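Local coordinates for protein kinase A regulatory subunit, putative (Trypanosoma cruzi, PDB 6HYQ) that probably regulates a protein kinase A catalytic subunit through two cyclic nucleotide-binding domains, captured here with guanosine bound, at residues Thr41-Phe46 against Gly106-Glu111; Gly167-Tyr172 against Gly269-Val274. One frame throughout, in Å; residues are numbered along the deposited sequence.

Interaction 1. Residues Thr41-Phe46 against Gly106-Glu111; sequences THNVLF and GTAVGE. With GMP (guanosine), chain E.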
loop_
_atom_site.group_PDB
_atom_site.type_symbol
_atom_site.label_atom_id
_atom_site.label_comp_id
_atom_site.label_asym_id
_atom_site.label_seq_id
_atom_site.Cartn_x
_atom_site.Cartn_y
_atom_site.Cartn_z
ATOM N N THR A 41 0.128 9.344 4.758
ATOM C CA THR A 41 0.264 8.084 5.473
ATOM C C THR A 41 -0.482 6.957 4.792
ATOM O O THR A 41 -0.404 5.811 5.231
ATOM C CB THR A 41 -0.228 8.295 6.892
ATOM O OG1 THR A 41 -1.602 8.730 6.872
ATOM C CG2 THR A 41 0.632 9.355 7.432
ATOM N N HIS A 42 -1.203 7.306 3.724
ATOM C CA HIS A 42 -1.840 6.337 2.846
ATOM C C HIS A 42 -1.192 6.257 1.467
ATOM O O HIS A 42 -1.657 5.498 0.625
ATOM C CB HIS A 42 -3.333 6.710 2.727
ATOM C CG HIS A 42 -4.062 6.568 4.008
ATOM N ND1 HIS A 42 -3.972 7.519 5.002
ATOM C CD2 HIS A 42 -4.835 5.570 4.498
ATOM C CE1 HIS A 42 -4.709 7.149 6.039
ATOM N NE2 HIS A 42 -5.255 5.976 5.754
ATOM N N ASN A 43 -0.179 7.078 1.187
ATOM C CA ASN A 43 0.631 6.946 -0.030
ATOM C C ASN A 43 2.001 6.324 0.292
ATOM O O ASN A 43 2.736 6.792 1.171
ATOM C CB ASN A 43 0.832 8.278 -0.731
ATOM C CG ASN A 43 1.555 8.074 -2.021
ATOM O OD1 ASN A 43 2.749 7.766 -2.011
ATOM N ND2 ASN A 43 0.842 8.267 -3.153
ATOM N N VAL A 44 2.328 5.247 -0.446
ATOM C CA VAL A 44 3.468 4.377 -0.135
ATOM C C VAL A 44 4.806 5.087 -0.292
ATOM O O VAL A 44 5.806 4.664 0.294
ATOM C CB VAL A 44 3.512 3.148 -1.071
ATOM C CG1 VAL A 44 2.217 2.355 -1.064
ATOM C CG2 VAL A 44 3.925 3.567 -2.608
ATOM N N LEU A 45 4.854 6.214 -0.993
ATOM C CA LEU A 45 6.109 6.930 -1.045
ATOM C C LEU A 45 6.610 7.323 0.345
ATOM O O LEU A 45 7.823 7.476 0.530
ATOM C CB LEU A 45 5.981 8.174 -1.954
ATOM C CG LEU A 45 5.856 7.841 -3.451
ATOM C CD1 LEU A 45 5.448 9.009 -4.347
ATOM C CD2 LEU A 45 7.174 7.263 -3.936
ATOM N N PHE A 46 5.714 7.434 1.336
ATOM C CA PHE A 46 6.076 7.983 2.642
ATOM C C PHE A 46 5.915 6.957 3.748
ATOM O O PHE A 46 5.874 7.308 4.949
ATOM C CB PHE A 46 5.271 9.229 2.956
ATOM C CG PHE A 46 5.159 10.207 1.790
ATOM C CD1 PHE A 46 4.200 10.012 0.808
ATOM C CD2 PHE A 46 6.023 11.294 1.705
ATOM C CE1 PHE A 46 4.068 10.869 -0.218
ATOM C CE2 PHE A 46 5.954 12.173 0.662
ATOM C CZ PHE A 46 4.940 11.980 -0.319
ATOM N N GLY A 106 -5.399 10.400 -3.723
ATOM C CA GLY A 106 -4.436 9.783 -2.852
ATOM C C GLY A 106 -3.142 9.345 -3.502
ATOM O O GLY A 106 -2.157 9.129 -2.777
ATOM N N THR A 107 -3.130 9.217 -4.831
ATOM C CA THR A 107 -2.016 8.752 -5.643
ATOM C C THR A 107 -1.162 9.928 -6.064
ATOM O O THR A 107 -1.542 11.098 -5.871
ATOM C CB THR A 107 -2.510 7.962 -6.871
ATOM O OG1 THR A 107 -3.298 8.802 -7.712
ATOM C CG2 THR A 107 -3.346 6.765 -6.457
ATOM N N ALA A 108 -0.012 9.603 -6.717
ATOM C CA ALA A 108 1.086 10.527 -6.965
ATOM C C ALA A 108 1.552 10.381 -8.402
ATOM O O ALA A 108 1.550 9.291 -8.967
ATOM C CB ALA A 108 2.277 10.288 -6.023
ATOM N N VAL A 109 1.933 11.495 -9.000
ATOM C CA VAL A 109 2.591 11.479 -10.303
ATOM C C VAL A 109 3.916 12.215 -10.120
ATOM O O VAL A 109 4.032 13.069 -9.229
ATOM C CB VAL A 109 1.701 12.094 -11.428
ATOM C CG1 VAL A 109 0.475 11.269 -11.677
ATOM C CG2 VAL A 109 1.277 13.499 -11.080
ATOM N N GLY A 110 4.954 11.770 -10.831
ATOM C CA GLY A 110 6.261 12.396 -10.738
ATOM C C GLY A 110 7.280 11.614 -9.961
ATOM O O GLY A 110 8.467 11.993 -9.925
ATOM N N GLU A 111 6.876 10.559 -9.280
ATOM C CA GLU A 111 7.845 9.916 -8.400
ATOM C C GLU A 111 8.905 9.165 -9.214
ATOM O O GLU A 111 9.991 8.862 -8.714
ATOM C CB GLU A 111 7.118 8.995 -7.423
ATOM C CG GLU A 111 6.828 7.617 -8.010
ATOM C CD GLU A 111 5.730 7.646 -9.056
ATOM O OE1 GLU A 111 5.357 6.606 -9.601
ATOM O OE2 GLU A 111 5.145 8.727 -9.260
HETATM O "O5'" GMP E . 5.705 9.715 -16.106
HETATM C "C5'" GMP E . 5.015 10.636 -15.273
HETATM C "C4'" GMP E . 4.271 9.957 -14.139
HETATM O "O4'" GMP E . 3.275 9.052 -14.683
HETATM C "C3'" GMP E . 5.088 9.095 -13.164
HETATM O "O3'" GMP E . 5.714 9.856 -12.154
HETATM C "C2'" GMP E . 4.073 8.108 -12.615
HETATM O "O2'" GMP E . 3.346 8.640 -11.476
HETATM C "C1'" GMP E . 3.142 7.917 -13.824
HETATM N N9 GMP E . 3.555 6.775 -14.629
HETATM C C8 GMP E . 4.564 6.807 -15.536
HETATM N N7 GMP E . 4.639 5.604 -16.110
HETATM C C5 GMP E . 3.678 4.877 -15.537
HETATM C C6 GMP E . 3.232 3.447 -15.741
HETATM O O6 GMP E . 3.807 2.742 -16.535
HETATM N N1 GMP E . 2.119 2.975 -14.966
HETATM C C2 GMP E . 1.444 3.765 -13.992
HETATM N N2 GMP E . 0.363 3.110 -13.271
HETATM N N3 GMP E . 1.835 5.114 -13.818
HETATM C C4 GMP E . 2.996 5.612 -14.616
#
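Asn43 reaches across to the carbonyl of Gly106 through its amide nitrogen: ND2 donates to Gly106 O over 3.1 Å, almost straight at 174°. The acceptor lies in the plane of the amide, and ND2 in turn sits in the carbonyl plane, on a lone pair. With CG anti to the backbone N (chi1 -175°), the amide is carried over to the second segment, while its other end turns back on its own loop. There OD1 takes the N-H of Leu45 at 2.8 Å, an Asx turn, so both ends of the amide are used and its rotation is fixed. Ala108 CB packs beside ND2, and Leu45 CD1 touches the same methyl at 3.8 Å. The leucine crosses the Glu111 chain at about a right angle, CD1 resting 3.5 Å from Glu111 CB. The Glu111 chain bends at chi2, and beyond the bend OE2 accepts from O2' of guanosine at 2.9 Å, while OE1 bonds to Tyr172 OH. Gly110 and Glu111 fit the first residues of the phosphate-binding cassette. The 3-10 turn after helix 30-41 thus packs against strand 108-109 and the start of helix 111-116, with Leu83 of strand 82-86 touching both Leu45 and Glu111.

Interaction 2. Residues Gly167-Tyr172 against Gly269-Val274; sequences GGLDSY and GPVIDV. With GMP (guanosine), chain E.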
loop_
_atom_site.group_PDB
_atom_site.type_symbol
_atom_site.label_atom_id
_atom_site.label_comp_id
_atom_site.label_asym_id
_atom_site.label_seq_id
_atom_site.Cartn_x
_atom_site.Cartn_y
_atom_site.Cartn_z
ATOM N N GLY A 167 -0.390 -12.007 -9.316
ATOM C CA GLY A 167 -0.393 -12.111 -10.778
ATOM C C GLY A 167 -1.009 -10.931 -11.501
ATOM O O GLY A 167 -0.594 -10.579 -12.611
ATOM N N GLY A 168 -2.077 -10.354 -10.924
ATOM C CA GLY A 168 -2.857 -9.331 -11.585
ATOM C C GLY A 168 -2.343 -7.913 -11.379
ATOM O O GLY A 168 -3.053 -6.982 -11.746
ATOM N N LEU A 169 -1.243 -7.693 -10.645
ATOM C CA LEU A 169 -0.556 -6.395 -10.649
ATOM C C LEU A 169 0.440 -6.386 -11.797
ATOM O O LEU A 169 1.095 -7.408 -12.105
ATOM C CB LEU A 169 0.204 -6.137 -9.333
ATOM C CG LEU A 169 -0.583 -6.279 -8.047
ATOM C CD1 LEU A 169 0.294 -5.888 -6.944
ATOM C CD2 LEU A 169 -1.807 -5.494 -7.959
ATOM N N ASP A 170 0.552 -5.241 -12.442
ATOM C CA ASP A 170 1.579 -5.056 -13.457
ATOM C C ASP A 170 2.902 -4.642 -12.784
ATOM O O ASP A 170 2.968 -4.518 -11.560
ATOM C CB ASP A 170 1.030 -4.111 -14.528
ATOM C CG ASP A 170 0.609 -2.715 -13.974
ATOM O OD1 ASP A 170 1.265 -2.147 -13.034
ATOM O OD2 ASP A 170 -0.416 -2.204 -14.510
ATOM N N SER A 171 4.005 -4.476 -13.568
ATOM C CA SER A 171 5.270 -4.205 -12.906
ATOM C C SER A 171 5.158 -2.940 -12.064
ATOM O O SER A 171 5.785 -2.808 -11.015
ATOM C CB SER A 171 6.410 -4.032 -13.917
ATOM O OG SER A 171 7.633 -3.873 -13.159
ATOM N N TYR A 172 4.376 -2.003 -12.541
ATOM C CA TYR A 172 4.329 -0.728 -11.860
ATOM C C TYR A 172 3.631 -0.901 -10.524
ATOM O O TYR A 172 4.132 -0.449 -9.511
ATOM C CB TYR A 172 3.658 0.331 -12.724
ATOM C CG TYR A 172 3.515 1.670 -12.037
ATOM C CD1 TYR A 172 2.471 1.925 -11.132
ATOM C CD2 TYR A 172 4.409 2.687 -12.298
ATOM C CE1 TYR A 172 2.321 3.188 -10.529
ATOM C CE2 TYR A 172 4.258 3.943 -11.727
ATOM C CZ TYR A 172 3.216 4.189 -10.834
ATOM O OH TYR A 172 3.163 5.440 -10.231
ATOM N N GLY A 269 -5.506 -3.281 -4.511
ATOM C CA GLY A 269 -6.714 -3.014 -5.260
ATOM C C GLY A 269 -7.037 -3.923 -6.430
ATOM O O GLY A 269 -8.128 -4.495 -6.475
ATOM N N PRO A 270 -6.136 -4.058 -7.416
ATOM C CA PRO A 270 -6.475 -4.828 -8.630
ATOM C C PRO A 270 -6.468 -6.335 -8.427
ATOM O O PRO A 270 -6.799 -7.051 -9.368
ATOM C CB PRO A 270 -5.416 -4.404 -9.621
ATOM C CG PRO A 270 -4.786 -3.184 -8.961
ATOM C CD PRO A 270 -4.859 -3.360 -7.562
ATOM N N VAL A 271 -6.106 -6.827 -7.226
ATOM C CA VAL A 271 -6.181 -8.248 -6.885
ATOM C C VAL A 271 -7.170 -8.526 -5.775
ATOM O O VAL A 271 -7.356 -9.708 -5.389
ATOM C CB VAL A 271 -4.784 -8.830 -6.503
ATOM C CG1 VAL A 271 -3.704 -8.544 -7.579
ATOM C CG2 VAL A 271 -4.256 -8.284 -5.148
ATOM N N ILE A 272 -7.882 -7.529 -5.296
ATOM C CA ILE A 272 -8.807 -7.831 -4.215
ATOM C C ILE A 272 -9.686 -9.027 -4.592
ATOM O O ILE A 272 -10.043 -9.844 -3.736
ATOM C CB ILE A 272 -9.675 -6.610 -3.862
ATOM C CG1 ILE A 272 -8.886 -5.572 -3.047
ATOM C CG2 ILE A 272 -10.942 -7.084 -3.134
ATOM C CD1 ILE A 272 -9.346 -5.357 -1.633
ATOM N N ASP A 273 -10.117 -9.102 -5.860
ATOM C CA ASP A 273 -11.075 -10.123 -6.290
ATOM C C ASP A 273 -10.477 -11.531 -6.284
ATOM O O ASP A 273 -11.207 -12.502 -6.048
ATOM C CB ASP A 273 -11.631 -9.763 -7.671
ATOM C CG ASP A 273 -12.606 -8.522 -7.645
ATOM O OD1 ASP A 273 -13.335 -8.289 -6.651
ATOM O OD2 ASP A 273 -12.646 -7.755 -8.642
ATOM N N VAL A 274 -9.169 -11.680 -6.533
ATOM C CA VAL A 274 -8.505 -12.954 -6.217
ATOM C C VAL A 274 -8.619 -13.254 -4.716
ATOM O O VAL A 274 -8.919 -14.387 -4.300
ATOM C CB VAL A 274 -7.030 -12.952 -6.696
ATOM C CG1 VAL A 274 -6.289 -14.241 -6.311
ATOM C CG2 VAL A 274 -6.967 -12.785 -8.217
HETATM O "O5'" GMP E . 5.705 9.715 -16.106
HETATM C "C5'" GMP E . 5.015 10.636 -15.273
HETATM C "C4'" GMP E . 4.271 9.957 -14.139
HETATM O "O4'" GMP E . 3.275 9.052 -14.683
HETATM C "C3'" GMP E . 5.088 9.095 -13.164
HETATM O "O3'" GMP E . 5.714 9.856 -12.154
HETATM C "C2'" GMP E . 4.073 8.108 -12.615
HETATM O "O2'" GMP E . 3.346 8.640 -11.476
HETATM C "C1'" GMP E . 3.142 7.917 -13.824
HETATM N N9 GMP E . 3.555 6.775 -14.629
HETATM C C8 GMP E . 4.564 6.807 -15.536
HETATM N N7 GMP E . 4.639 5.604 -16.110
HETATM C C5 GMP E . 3.678 4.877 -15.537
HETATM C C6 GMP E . 3.232 3.447 -15.741
HETATM O O6 GMP E . 3.807 2.742 -16.535
HETATM N N1 GMP E . 2.119 2.975 -14.966
HETATM C C2 GMP E . 1.444 3.765 -13.992
HETATM N N2 GMP E . 0.363 3.110 -13.271
HETATM N N3 GMP E . 1.835 5.114 -13.818
HETATM C C4 GMP E . 2.996 5.612 -14.616
#
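This is a small apolar contact, without a hydrogen bond between its segments, where the loop leading into helix 171-179 meets the turn joining helices 264-268 and 272-275. Leu169 carries it. Its CD2 methyl fits between two residues of the turn, 3.6 Å from Val271 CG1 and 3.7 Å from Pro270 CD, and the leucine crosses each of these side chains at about a right angle. Although the CB of Leu169 does not point at the turn, chi1 of -53° sets CG anti to the carbonyl carbon and brings the branched end over to it. Val271 answers with CG1, which also comes within 4.1 Å of Gly168 C, so the valine methyl covers backbone as well as side chain. Pro270 CB is the more distant part of its ring, 4.1 Å from Gly168 O.

Just downstream, Asp170 N-caps helix 171-179, and its own N-H goes to Glu173 OE1, consistent with a capping box. In the first turn of that helix, Tyr172 lays one ring face against the guanine, with C2 of guanosine 3.3 Å above the plane and over its centre. This is consistent with the aromatic cap over the base in other PKA regulatory subunits; Lys103 NZ also bonds the tyrosine OH. Helix 171-179 therefore has the guanosine of the first domain near its start, while the contact just before the helix in sequence lies against the turn between helices 264-268 and 272-275.

From the N terminus, interaction 1 comes first: the turn after helix 30-41 is joined to strand 108-109, closing a loop that holds much of the first beta sandwich. The chain then passes helix 111-116, completes that sandwich with strands 123-126 and 130-137 and runs through helices 138-144 and 149-160 before interaction 2 opens at 167-172; this closes only at 269-274, past the strands of the second domain. The two loops are in series, neither nested nor crossed. Their centres are 18 Å apart, yet they meet at the guanosine through Glu111 and Tyr172. Interaction 1 joins 41-46 to the strand leading to the first nucleotide site; interaction 2 joins the loop before helix 171-179 to the turn after helix 264-268.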